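Local coordinates for uncharacterized protein (Bombyx mori, PDB 5AZ0) that probably catalyses the NAD(P)H-dependent reduction of aldehydes and ketones to alcohols, as a member of the aldo-keto reductase family (AKR2E5), at residues G21-W25 against I69-Y75; W25-S29 against D45-I51; N245-I251 against T302-F306; F310-R314 against P325-V329. All coordinates share one frame; numbering follows the deposited sequence.

Contact 1: G21-W25 against I69-Y75; sequences GYGTW and IDTAHFY. With ACT (acetate ion), chain F.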
loop_
_atom_site.group_PDB
_atom_site.type_symbol
_atom_site.label_atom_id
_atom_site.label_comp_id
_atom_site.label_asym_id
_atom_site.label_seq_id
_atom_site.Cartn_x
_atom_site.Cartn_y
_atom_site.Cartn_z
ATOM N N GLY A 21 -0.145 -6.962 4.947
ATOM C CA GLY A 21 1.094 -6.965 4.176
ATOM C C GLY A 21 2.217 -6.213 4.883
ATOM O O GLY A 21 1.956 -5.283 5.668
ATOM N N TYR A 22 3.460 -6.625 4.594
ATOM C CA TYR A 22 4.650 -6.049 5.165
ATOM C C TYR A 22 5.116 -4.875 4.304
ATOM O O TYR A 22 5.562 -5.051 3.183
ATOM C CB TYR A 22 5.756 -7.167 5.325
ATOM C CG TYR A 22 7.024 -6.708 5.982
ATOM C CD1 TYR A 22 8.025 -6.065 5.258
ATOM C CD2 TYR A 22 7.225 -6.908 7.338
ATOM C CE1 TYR A 22 9.201 -5.635 5.888
ATOM C CE2 TYR A 22 8.389 -6.471 7.966
ATOM C CZ TYR A 22 9.368 -5.876 7.247
ATOM O OH TYR A 22 10.455 -5.412 7.935
ATOM N N GLY A 23 5.019 -3.667 4.831
ATOM C CA GLY A 23 5.454 -2.479 4.144
ATOM C C GLY A 23 6.980 -2.303 4.069
ATOM O O GLY A 23 7.703 -2.691 4.981
ATOM N N THR A 24 7.460 -1.742 2.968
ATOM C CA THR A 24 8.888 -1.639 2.708
ATOM C C THR A 24 9.356 -0.233 2.357
ATOM O O THR A 24 10.518 -0.054 1.954
ATOM C CB THR A 24 9.325 -2.612 1.614
ATOM O OG1 THR A 24 8.789 -2.255 0.340
ATOM C CG2 THR A 24 8.966 -4.036 1.959
ATOM N N TRP A 25 8.476 0.762 2.496
ATOM C CA TRP A 25 8.878 2.144 2.247
ATOM C C TRP A 25 9.401 2.840 3.506
ATOM O O TRP A 25 8.674 3.000 4.506
ATOM C CB TRP A 25 7.676 2.918 1.797
ATOM C CG TRP A 25 7.855 4.373 1.667
ATOM C CD1 TRP A 25 6.945 5.344 2.092
ATOM C CD2 TRP A 25 8.900 5.069 0.991
ATOM N NE1 TRP A 25 7.382 6.581 1.716
ATOM C CE2 TRP A 25 8.581 6.461 1.055
ATOM C CE3 TRP A 25 10.075 4.674 0.348
ATOM C CZ2 TRP A 25 9.405 7.463 0.490
ATOM C CZ3 TRP A 25 10.916 5.662 -0.168
ATOM C CH2 TRP A 25 10.560 7.056 -0.120
ATOM N N ILE A 69 4.098 -9.046 0.788
ATOM C CA ILE A 69 5.147 -8.065 0.802
ATOM C C ILE A 69 4.848 -6.946 -0.215
ATOM O O ILE A 69 4.714 -7.203 -1.386
ATOM C CB ILE A 69 6.496 -8.725 0.396
ATOM C CG1 ILE A 69 6.875 -9.857 1.333
ATOM C CG2 ILE A 69 7.618 -7.684 0.415
ATOM C CD1 ILE A 69 7.987 -10.724 0.733
ATOM N N ASP A 70 4.825 -5.702 0.243
ATOM C CA ASP A 70 4.453 -4.565 -0.588
ATOM C C ASP A 70 5.673 -3.784 -0.846
ATOM O O ASP A 70 6.331 -3.321 0.118
ATOM C CB ASP A 70 3.417 -3.677 0.147
ATOM C CG ASP A 70 2.929 -2.516 -0.710
ATOM O OD1 ASP A 70 2.042 -2.775 -1.569
ATOM O OD2 ASP A 70 3.453 -1.355 -0.508
ATOM N N THR A 71 6.069 -3.677 -2.106
ATOM C CA THR A 71 7.160 -2.815 -2.378
ATOM C C THR A 71 6.902 -2.000 -3.634
ATOM O O THR A 71 5.811 -2.026 -4.157
ATOM C CB THR A 71 8.526 -3.599 -2.440
ATOM O OG1 THR A 71 9.591 -2.649 -2.310
ATOM C CG2 THR A 71 8.700 -4.366 -3.709
ATOM N N ALA A 72 7.925 -1.294 -4.101
ATOM C CA ALA A 72 7.799 -0.400 -5.264
ATOM C C ALA A 72 9.178 -0.060 -5.860
ATOM O O ALA A 72 10.096 -0.024 -5.136
ATOM C CB ALA A 72 7.071 0.895 -4.878
ATOM N N HIS A 73 9.270 0.239 -7.154
ATOM C CA HIS A 73 10.453 0.824 -7.702
ATOM C C HIS A 73 10.944 2.007 -6.876
ATOM O O HIS A 73 12.122 2.043 -6.415
ATOM C CB HIS A 73 10.211 1.223 -9.137
ATOM C CG HIS A 73 11.389 1.875 -9.781
ATOM N ND1 HIS A 73 11.287 2.656 -10.912
ATOM C CD2 HIS A 73 12.708 1.877 -9.431
ATOM C CE1 HIS A 73 12.493 3.097 -11.248
ATOM N NE2 HIS A 73 13.371 2.643 -10.350
ATOM N N PHE A 74 10.018 2.919 -6.578
ATOM C CA PHE A 74 10.357 4.093 -5.772
ATOM C C PHE A 74 10.958 3.843 -4.398
ATOM O O PHE A 74 11.534 4.736 -3.849
ATOM C CB PHE A 74 9.112 4.985 -5.621
ATOM C CG PHE A 74 9.386 6.326 -5.004
ATOM C CD1 PHE A 74 10.076 7.289 -5.722
ATOM C CD2 PHE A 74 8.909 6.647 -3.713
ATOM C CE1 PHE A 74 10.339 8.562 -5.155
ATOM C CE2 PHE A 74 9.156 7.916 -3.144
ATOM C CZ PHE A 74 9.881 8.868 -3.866
ATOM N N TYR A 75 10.738 2.691 -3.783
ATOM C CA TYR A 75 11.215 2.464 -2.432
ATOM C C TYR A 75 12.692 2.065 -2.308
ATOM O O TYR A 75 13.188 1.917 -1.196
ATOM C CB TYR A 75 10.351 1.449 -1.740
ATOM C CG TYR A 75 8.842 1.763 -1.676
ATOM C CD1 TYR A 75 8.318 3.041 -1.908
ATOM C CD2 TYR A 75 7.969 0.751 -1.357
ATOM C CE1 TYR A 75 6.947 3.279 -1.835
ATOM C CE2 TYR A 75 6.606 0.971 -1.273
ATOM C CZ TYR A 75 6.081 2.221 -1.500
ATOM O OH TYR A 75 4.701 2.340 -1.422
HETATM C C ACT F . 4.677 0.407 2.091
HETATM O O ACT F . 5.333 0.889 3.035
HETATM O OXT ACT F . 5.014 -0.614 1.459
HETATM C CH3 ACT F . 3.402 1.084 1.705
HETATM O O HOH W 1 12.235 2.031 1.395
#

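Contact 2: W25-S29 against D45-I51; sequences WLGVS and DFDGTDI. With ACT (acetate ion), chain F.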
loop_
_atom_site.group_PDB
_atom_site.type_symbol
_atom_site.label_atom_id
_atom_site.label_comp_id
_atom_site.label_asym_id
_atom_site.label_seq_id
_atom_site.Cartn_x
_atom_site.Cartn_y
_atom_site.Cartn_z
ATOM N N TRP A 25 8.476 0.762 2.496
ATOM C CA TRP A 25 8.878 2.144 2.247
ATOM C C TRP A 25 9.401 2.840 3.506
ATOM O O TRP A 25 8.674 3.000 4.506
ATOM C CB TRP A 25 7.676 2.918 1.797
ATOM C CG TRP A 25 7.855 4.373 1.667
ATOM C CD1 TRP A 25 6.945 5.344 2.092
ATOM C CD2 TRP A 25 8.900 5.069 0.991
ATOM N NE1 TRP A 25 7.382 6.581 1.716
ATOM C CE2 TRP A 25 8.581 6.461 1.055
ATOM C CE3 TRP A 25 10.075 4.674 0.348
ATOM C CZ2 TRP A 25 9.405 7.463 0.490
ATOM C CZ3 TRP A 25 10.916 5.662 -0.168
ATOM C CH2 TRP A 25 10.560 7.056 -0.120
ATOM N N LEU A 26 10.626 3.292 3.437
ATOM C CA LEU A 26 11.314 3.838 4.615
ATOM C C LEU A 26 11.090 5.333 4.838
ATOM O O LEU A 26 11.309 5.818 5.938
ATOM C CB LEU A 26 12.815 3.492 4.572
ATOM C CG LEU A 26 13.064 2.012 4.866
ATOM C CD1 LEU A 26 14.544 1.719 4.807
ATOM C CD2 LEU A 26 12.507 1.523 6.187
ATOM N N GLY A 27 10.618 6.044 3.837
ATOM C CA GLY A 27 10.293 7.451 3.984
ATOM C C GLY A 27 11.389 8.374 3.464
ATOM O O GLY A 27 12.548 7.957 3.206
ATOM N N VAL A 28 10.978 9.632 3.280
ATOM C CA VAL A 28 11.826 10.713 2.792
ATOM C C VAL A 28 11.842 11.701 3.984
ATOM O O VAL A 28 10.934 12.506 4.127
ATOM C CB VAL A 28 11.327 11.280 1.404
ATOM C CG1 VAL A 28 9.804 11.463 1.333
ATOM C CG2 VAL A 28 12.030 12.576 1.013
ATOM N N SER A 29 12.847 11.578 4.865
ATOM C CA SER A 29 12.967 12.387 6.105
ATOM C C SER A 29 14.245 13.241 6.140
ATOM O O SER A 29 14.269 14.363 5.616
ATOM C CB SER A 29 12.873 11.478 7.348
ATOM O OG SER A 29 13.029 10.103 7.013
ATOM N N ASP A 45 17.246 13.436 1.032
ATOM C CA ASP A 45 16.412 13.079 2.165
ATOM C C ASP A 45 15.724 11.669 2.164
ATOM O O ASP A 45 14.967 11.422 3.100
ATOM C CB ASP A 45 15.398 14.231 2.544
ATOM C CG ASP A 45 14.770 14.960 1.334
ATOM O OD1 ASP A 45 14.937 14.535 0.178
ATOM O OD2 ASP A 45 14.086 15.985 1.550
ATOM N N PHE A 46 15.975 10.740 1.210
ATOM C CA PHE A 46 15.522 9.302 1.410
ATOM C C PHE A 46 16.345 8.695 2.520
ATOM O O PHE A 46 17.574 8.774 2.473
ATOM C CB PHE A 46 15.648 8.356 0.179
ATOM C CG PHE A 46 15.572 6.838 0.530
ATOM C CD1 PHE A 46 14.354 6.220 0.831
ATOM C CD2 PHE A 46 16.733 6.022 0.552
ATOM C CE1 PHE A 46 14.302 4.859 1.158
ATOM C CE2 PHE A 46 16.670 4.645 0.880
ATOM C CZ PHE A 46 15.448 4.067 1.178
ATOM N N ASP A 47 15.700 8.066 3.496
ATOM C CA ASP A 47 16.467 7.542 4.611
ATOM C C ASP A 47 16.788 6.076 4.469
ATOM O O ASP A 47 15.925 5.250 4.750
ATOM C CB ASP A 47 15.765 7.742 5.954
ATOM C CG ASP A 47 16.602 7.148 7.096
ATOM O OD1 ASP A 47 17.803 7.521 7.174
ATOM O OD2 ASP A 47 16.114 6.244 7.827
ATOM N N GLY A 48 18.030 5.746 4.097
ATOM C CA GLY A 48 18.494 4.335 4.030
ATOM C C GLY A 48 18.958 3.637 5.314
ATOM O O GLY A 48 19.287 2.430 5.318
ATOM N N THR A 49 18.992 4.376 6.417
ATOM C CA THR A 49 19.706 3.918 7.617
ATOM C C THR A 49 19.136 2.625 8.212
ATOM O O THR A 49 19.888 1.770 8.716
ATOM C CB THR A 49 19.691 5.024 8.681
ATOM O OG1 THR A 49 20.296 6.183 8.115
ATOM C CG2 THR A 49 20.449 4.594 9.939
ATOM N N ASP A 50 17.804 2.501 8.127
ATOM C CA ASP A 50 17.040 1.357 8.666
ATOM C C ASP A 50 16.929 0.115 7.746
ATOM O O ASP A 50 16.292 -0.891 8.123
ATOM C CB ASP A 50 15.640 1.843 9.068
ATOM C CG ASP A 50 15.672 2.836 10.242
ATOM O OD1 ASP A 50 16.406 2.597 11.211
ATOM O OD2 ASP A 50 14.964 3.853 10.185
ATOM N N ILE A 51 17.590 0.129 6.597
ATOM C CA ILE A 51 17.471 -1.011 5.685
ATOM C C ILE A 51 17.738 -2.325 6.360
ATOM O O ILE A 51 16.865 -3.233 6.365
ATOM C CB ILE A 51 18.246 -0.776 4.388
ATOM C CG1 ILE A 51 17.522 0.272 3.554
ATOM C CG2 ILE A 51 18.398 -2.088 3.613
ATOM C CD1 ILE A 51 18.291 0.760 2.321
HETATM C C ACT F . 4.677 0.407 2.091
HETATM O O ACT F . 5.333 0.889 3.035
HETATM O OXT ACT F . 5.014 -0.614 1.459
HETATM C CH3 ACT F . 3.402 1.084 1.705
#

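Contact 3: N245-I251 against T302-F306; sequences NPAMLAI and TLAQF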
loop_
_atom_site.group_PDB
_atom_site.type_symbol
_atom_site.label_atom_id
_atom_site.label_comp_id
_atom_site.label_asym_id
_atom_site.label_seq_id
_atom_site.Cartn_x
_atom_site.Cartn_y
_atom_site.Cartn_z
ATOM N N ASN A 245 -4.839 7.499 23.980
ATOM C CA ASN A 245 -6.252 7.915 23.917
ATOM C C ASN A 245 -7.120 6.995 24.763
ATOM O O ASN A 245 -7.163 5.779 24.512
ATOM C CB ASN A 245 -6.771 7.990 22.473
ATOM C CG ASN A 245 -8.241 8.371 22.402
ATOM O OD1 ASN A 245 -9.155 7.534 22.643
ATOM N ND2 ASN A 245 -8.483 9.629 22.069
ATOM N N PRO A 246 -7.819 7.571 25.794
ATOM C CA PRO A 246 -8.571 6.712 26.688
ATOM C C PRO A 246 -9.613 5.831 26.045
ATOM O O PRO A 246 -9.775 4.667 26.490
ATOM C CB PRO A 246 -9.222 7.712 27.686
ATOM C CG PRO A 246 -8.263 8.834 27.743
ATOM C CD PRO A 246 -7.720 8.949 26.336
ATOM N N ALA A 247 -10.349 6.336 25.034
ATOM C CA ALA A 247 -11.349 5.460 24.371
ATOM C C ALA A 247 -10.672 4.292 23.607
ATOM O O ALA A 247 -11.209 3.212 23.547
ATOM C CB ALA A 247 -12.278 6.251 23.430
ATOM N N MET A 248 -9.523 4.551 22.989
ATOM C CA MET A 248 -8.787 3.484 22.259
ATOM C C MET A 248 -8.330 2.447 23.298
ATOM O O MET A 248 -8.697 1.232 23.216
ATOM C CB MET A 248 -7.599 4.074 21.486
ATOM C CG MET A 248 -7.907 4.947 20.281
ATOM S SD MET A 248 -8.833 4.057 19.035
ATOM C CE MET A 248 -7.554 2.932 18.405
ATOM N N LEU A 249 -7.649 2.943 24.348
ATOM C CA LEU A 249 -7.228 2.035 25.510
ATOM C C LEU A 249 -8.368 1.216 26.084
ATOM O O LEU A 249 -8.240 -0.008 26.332
ATOM C CB LEU A 249 -6.518 2.820 26.603
ATOM C CG LEU A 249 -5.254 3.619 26.182
ATOM C CD1 LEU A 249 -5.007 4.804 27.101
ATOM C CD2 LEU A 249 -4.000 2.752 26.106
ATOM N N ALA A 250 -9.539 1.838 26.176
ATOM C CA ALA A 250 -10.700 1.169 26.758
ATOM C C ALA A 250 -11.214 0.081 25.872
ATOM O O ALA A 250 -11.529 -1.046 26.318
ATOM C CB ALA A 250 -11.807 2.175 27.074
ATOM N N ILE A 251 -11.326 0.400 24.588
ATOM C CA ILE A 251 -11.642 -0.658 23.572
ATOM C C ILE A 251 -10.557 -1.745 23.626
ATOM O O ILE A 251 -10.876 -2.944 23.601
ATOM C CB ILE A 251 -11.827 -0.062 22.145
ATOM C CG1 ILE A 251 -13.058 0.891 22.128
ATOM C CG2 ILE A 251 -12.043 -1.161 21.107
ATOM C CD1 ILE A 251 -13.009 1.986 21.099
ATOM N N THR A 302 -17.842 4.205 17.994
ATOM C CA THR A 302 -16.811 5.063 18.616
ATOM C C THR A 302 -15.628 5.332 17.677
ATOM O O THR A 302 -15.141 6.520 17.498
ATOM C CB THR A 302 -16.290 4.414 19.950
ATOM O OG1 THR A 302 -17.388 4.148 20.864
ATOM C CG2 THR A 302 -15.301 5.278 20.628
ATOM N N LEU A 303 -15.132 4.236 17.085
ATOM C CA LEU A 303 -13.946 4.366 16.236
ATOM C C LEU A 303 -14.288 5.222 15.011
ATOM O O LEU A 303 -13.507 6.043 14.583
ATOM C CB LEU A 303 -13.456 2.994 15.812
ATOM C CG LEU A 303 -12.835 2.180 16.938
ATOM C CD1 LEU A 303 -12.843 0.710 16.660
ATOM C CD2 LEU A 303 -11.444 2.676 17.209
ATOM N N ALA A 304 -15.492 5.052 14.482
ATOM C CA ALA A 304 -15.956 5.893 13.379
ATOM C C ALA A 304 -15.984 7.346 13.728
ATOM O O ALA A 304 -15.908 8.143 12.795
ATOM C CB ALA A 304 -17.323 5.461 12.889
ATOM N N GLN A 305 -16.070 7.728 15.023
ATOM C CA GLN A 305 -16.110 9.172 15.366
ATOM C C GLN A 305 -14.809 9.856 15.161
ATOM O O GLN A 305 -14.781 11.100 15.077
ATOM C CB GLN A 305 -16.581 9.497 16.797
ATOM C CG GLN A 305 -18.038 9.162 17.052
ATOM C CD GLN A 305 -18.374 9.216 18.556
ATOM O OE1 GLN A 305 -18.284 8.223 19.262
ATOM N NE2 GLN A 305 -18.728 10.391 19.044
ATOM N N PHE A 306 -13.716 9.103 15.059
ATOM C CA PHE A 306 -12.435 9.778 14.789
ATOM C C PHE A 306 -12.284 10.346 13.382
ATOM O O PHE A 306 -11.370 11.116 13.128
ATOM C CB PHE A 306 -11.305 8.814 15.094
ATOM C CG PHE A 306 -11.119 8.537 16.561
ATOM C CD1 PHE A 306 -10.719 9.572 17.429
ATOM C CD2 PHE A 306 -11.277 7.244 17.067
ATOM C CE1 PHE A 306 -10.520 9.346 18.787
ATOM C CE2 PHE A 306 -11.061 6.994 18.432
ATOM C CZ PHE A 306 -10.690 8.057 19.288
#

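Contact 4: F310-R314 against P325-V329; sequences FRTVR and PFDVV. With ACT (acetate ion), chain G; ACT (acetate ion), chain D.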
loop_
_atom_site.group_PDB
_atom_site.type_symbol
_atom_site.label_atom_id
_atom_site.label_comp_id
_atom_site.label_asym_id
_atom_site.label_seq_id
_atom_site.Cartn_x
_atom_site.Cartn_y
_atom_site.Cartn_z
ATOM N N PHE A 310 -8.657 14.412 7.926
ATOM C CA PHE A 310 -7.226 14.749 8.020
ATOM C C PHE A 310 -6.343 13.703 7.257
ATOM O O PHE A 310 -6.312 12.521 7.618
ATOM C CB PHE A 310 -6.794 14.763 9.500
ATOM C CG PHE A 310 -5.390 15.268 9.703
ATOM C CD1 PHE A 310 -4.290 14.404 9.608
ATOM C CD2 PHE A 310 -5.150 16.627 9.978
ATOM C CE1 PHE A 310 -2.974 14.896 9.724
ATOM C CE2 PHE A 310 -3.840 17.125 10.119
ATOM C CZ PHE A 310 -2.750 16.263 9.993
ATOM N N ARG A 311 -5.649 14.145 6.225
ATOM C CA ARG A 311 -4.910 13.278 5.320
ATOM C C ARG A 311 -3.424 13.357 5.713
ATOM O O ARG A 311 -2.803 14.415 5.659
ATOM C CB ARG A 311 -5.137 13.754 3.904
ATOM C CG ARG A 311 -4.503 12.848 2.880
ATOM C CD ARG A 311 -4.727 13.408 1.520
ATOM N NE ARG A 311 -6.108 13.259 1.091
ATOM C CZ ARG A 311 -6.660 12.132 0.642
ATOM N NH1 ARG A 311 -5.945 10.981 0.557
ATOM N NH2 ARG A 311 -7.959 12.144 0.270
ATOM N N THR A 312 -2.905 12.243 6.198
ATOM C CA THR A 312 -1.495 12.126 6.612
ATOM C C THR A 312 -0.532 12.344 5.455
ATOM O O THR A 312 0.488 12.963 5.645
ATOM C CB THR A 312 -1.263 10.756 7.246
ATOM O OG1 THR A 312 -2.126 10.614 8.396
ATOM C CG2 THR A 312 0.191 10.576 7.622
ATOM N N VAL A 313 -0.884 11.868 4.247
ATOM C CA VAL A 313 0.035 11.917 3.062
ATOM C C VAL A 313 -0.535 12.800 1.950
ATOM O O VAL A 313 -1.450 12.397 1.230
ATOM C CB VAL A 313 0.345 10.476 2.518
ATOM C CG1 VAL A 313 1.212 10.527 1.258
ATOM C CG2 VAL A 313 1.022 9.616 3.587
ATOM N N ARG A 314 -0.022 14.018 1.832
ATOM C CA ARG A 314 -0.626 15.032 0.941
ATOM C C ARG A 314 0.510 15.762 0.301
ATOM O O ARG A 314 1.042 16.720 0.819
ATOM C CB ARG A 314 -1.579 15.988 1.680
ATOM C CG ARG A 314 -2.277 17.001 0.744
ATOM C CD ARG A 314 -3.084 18.078 1.506
ATOM N NE ARG A 314 -4.225 17.493 2.211
ATOM C CZ ARG A 314 -5.433 17.274 1.700
ATOM N NH1 ARG A 314 -5.722 17.607 0.455
ATOM N NH2 ARG A 314 -6.376 16.750 2.467
ATOM N N PRO A 325 -4.797 13.602 -7.347
ATOM C CA PRO A 325 -6.075 12.982 -6.964
ATOM C C PRO A 325 -6.826 13.678 -5.852
ATOM O O PRO A 325 -8.019 13.514 -5.772
ATOM C CB PRO A 325 -5.668 11.550 -6.518
ATOM C CG PRO A 325 -4.253 11.731 -6.030
ATOM C CD PRO A 325 -3.625 12.785 -6.926
ATOM N N PHE A 326 -6.127 14.399 -5.004
ATOM C CA PHE A 326 -6.733 14.930 -3.811
ATOM C C PHE A 326 -7.315 16.356 -4.033
ATOM O O PHE A 326 -7.043 16.998 -5.063
ATOM C CB PHE A 326 -5.709 14.931 -2.685
ATOM C CG PHE A 326 -4.937 13.642 -2.535
ATOM C CD1 PHE A 326 -5.565 12.379 -2.665
ATOM C CD2 PHE A 326 -3.571 13.684 -2.267
ATOM C CE1 PHE A 326 -4.840 11.208 -2.502
ATOM C CE2 PHE A 326 -2.851 12.525 -2.099
ATOM C CZ PHE A 326 -3.491 11.285 -2.216
ATOM N N ASP A 327 -8.083 16.829 -3.058
ATOM C CA ASP A 327 -8.647 18.218 -3.100
ATOM C C ASP A 327 -7.502 19.192 -3.081
ATOM O O ASP A 327 -6.579 18.992 -2.354
ATOM C CB ASP A 327 -9.619 18.501 -1.911
ATOM C CG ASP A 327 -11.007 17.837 -2.107
ATOM O OD1 ASP A 327 -11.386 17.482 -3.260
ATOM O OD2 ASP A 327 -11.725 17.650 -1.093
ATOM N N VAL A 328 -7.538 20.204 -3.925
ATOM C CA VAL A 328 -6.447 21.171 -4.002
ATOM C C VAL A 328 -6.629 22.276 -2.942
ATOM O O VAL A 328 -7.732 22.745 -2.732
ATOM C CB VAL A 328 -6.407 21.742 -5.452
ATOM C CG1 VAL A 328 -5.331 22.820 -5.640
ATOM C CG2 VAL A 328 -6.164 20.596 -6.451
ATOM N N VAL A 329 -5.564 22.641 -2.241
ATOM C CA VAL A 329 -5.515 23.822 -1.388
ATOM C C VAL A 329 -5.015 24.991 -2.246
ATOM O O VAL A 329 -3.878 24.990 -2.697
ATOM C CB VAL A 329 -4.583 23.612 -0.187
ATOM C CG1 VAL A 329 -4.549 24.856 0.713
ATOM C CG2 VAL A 329 -5.026 22.396 0.640
HETATM C C ACT G . -4.554 17.339 5.521
HETATM O O ACT G . -5.794 17.066 5.334
HETATM O OXT ACT G . -3.598 17.285 4.688
HETATM C CH3 ACT G . -4.136 17.705 6.875
HETATM C C ACT D . -7.547 9.049 -2.597
HETATM O O ACT D . -6.853 8.845 -1.481
HETATM O OXT ACT D . -7.377 8.460 -3.703
HETATM C CH3 ACT D . -8.668 10.041 -2.726
HETATM O O HOH W 2 -3.895 18.671 -1.858
#

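Contact 1: G21-W25 against I69-Y75
Trp25 lays the five-membered part of its indole over one face of the Tyr75 ring in an offset stack, the planes 25° apart. Its CB extends the overlap, a CH-pi contact 3.5 Å from the Tyr75 ring centroid and almost straight above it. Because CG stands anti to the backbone N (chi1 172°), the indole continues past the phenol, and Trp25 CH2 reaches Phe74 CE2 at 3.4 Å, completing an aromatic cluster. Ala72 CB covers the opposite face of Tyr75, fixing the phenol plane from both sides. A leucine in place of Tyr75 would probably leave the indole without its stacking partner and Lys104 without the hydroxyl it bonds. Beside the ring, Thr24 OG1 has two partners, donating to Asp70 O (2.7 Å) and accepting from Thr71 OG1 (2.8 Å). The backbones join through Asp70 N and Tyr22 O, 3.1 Å apart and nearly straight. An acetate accepts from Thr24 N and Trp25 N, while Asp70 OD2 makes a salt bridge with Lys104. This is the parallel pairing of the first two strands of a TIM barrel, with Asp70, Tyr75, Lys104 and His137 placed consistently with the catalytic tetrad of aldo-keto reductases.

Contact 2: W25-S29 against D45-I51
The loop that follows the first strand of the TIM barrel, 22-23, and leads into helix 51-64 has its two modelled limbs meeting here at the surface; the part between them, 30-44, is not modelled. Such a loop borders the active-site mouth in aldo-keto reductases. Phe46 fills the angle between the limbs: its CD1 lies 3.6 Å from Trp25 CZ3, and its CE1 approaches Leu26 CB at 4.0 Å. The Phe46 and Trp25 rings are nearly parallel, 23° apart, but slid past each other with little overlap. CG of Phe46 stands anti to the backbone N (chi1 163°), which carries the ring back to Trp25 and Leu26 of the outgoing limb. An alanine at Phe46 is likely to open a gap beside the indole and leave the CZ3 end of Trp25 without its neighbour on the returning limb. Leu26 extends the apolar patch to the start of the helix, where its CD1 touches Ile51 CG1 at 3.5 Å. The backbones are tied by a single bridge around Val28 and Phe46. Its sound bond is Asp47 N to Gly27 O (3.2 Å, 172°), whereas Ser29 N to Asp45 O is weak and bent. Gly27 has backbone angles at which a side chain would collide with the carbonyl oxygen of Leu26, and its N sits over the middle of one Trp25 face. On the returning limb, Asp47 OD1 accepts from Thr49 OG1 at 3.0 Å, on its syn side and slightly out of the carboxylate plane, with a weaker second bond from Thr49 N.

Contact 3: N245-I251 against T302-F306
Asn245 OD1 serves two segments at once: it accepts from Met248 N at 3.0 Å and also lies against the rim of Phe306, 3.7 Å from CZ and near the ring plane. The first interaction is an N-cap of helix 246-255, made in the carbonyl plane on a lone pair. This helix and helix 297-304 are additions to the regular strand-helix alternation of the TIM barrel, corresponding to the two extra helices of aldo-keto reductases, and their side chains join them here. The amide of Asn245 stands steeply to the Phe306 ring, the planes 78° apart, and Glu240 takes its ND2 by a hydrogen bond, which helps to fix the rotation of the amide. Met248 fills the middle of the interface. A bend at chi2 (-60°) brings the sulfur to the second segment, where SD meets Leu303 CD2 at 3.5 Å and Phe306 CE2 at 3.7 Å. The sulfur approaches the ring obliquely, 4.8 Å from its centroid, in a Met-aromatic contact. Tyr266 and Val259 of helix 259-269 pack against Leu303 and Met248 respectively, joining the pair to the neighbouring barrel helix. One turn further along, Ile251 takes over. Thr302 turns its hydroxyl to Glu298 O of its own helix and leaves its methyl for the interface, so the polar and apolar branches are divided between the helix and its neighbour. Ile251 CD1 thus reaches Thr302 CG2 at 4.0 Å and Leu303 CG at 4.2 Å.

Contact 4: F310-R314 against P325-V329
Arg311 spreads its guanidinium flat over one face of Phe326, planes 15° apart, with CZ 3.9 Å from the Phe326 ring centroid in a stacked cation-pi contact. The chain runs out extended as far as CD, which makes a CH-pi contact over the same face, and then bends at chi3 (-73°), laying the guanidinium on the ring. Pro325 CG covers the opposite face of the ring. Arg311 NH1, lying over the ring, also donates to O of one acetate at 3.1 Å. Next along the segment, Thr312 and Val313 give their backbone N atoms to the carboxylate of Glu199, at the end of a barrel strand, while Val313 O comes 3.6 Å from Phe326 CE2. Arg314 then works through the edges of its guanidinium. On one side it holds a second acetate by two bonds, NE to OXT (2.6 Å) and NH2 to O (2.9 Å), and Arg311 N donates to the same ion. On the other, NH1 reaches Asp327 O through a water, which NH1 meets at 3.1 Å and which donates to that carbonyl at 2.7 Å. The acetates probably come from the crystallisation liquor. Two irregular stretches after the last helix thus join at the surface, as in the long C-terminal loop of aldo-keto reductases.

Overall arrangement
Contacts 1 and 2 form one continuous unit. They share Trp25, their centres are 12 Å apart, and Tyr75 O of the first lies 3.9 Å from Phe46 CZ of the second. The probable active site, marked by one acetate, therefore passes directly into the loop at its border. Contact 4, in the C-terminal part of the chain, has its nearest atoms about 7 Å from contact 1 and about 7 Å from contact 2, touching neither. Contact 3 is remote, its centre 29 Å from that of contact 1, and packs the added helices at the periphery. Its second segment runs on closely into the first segment of contact 4, although their centres are 24 Å apart.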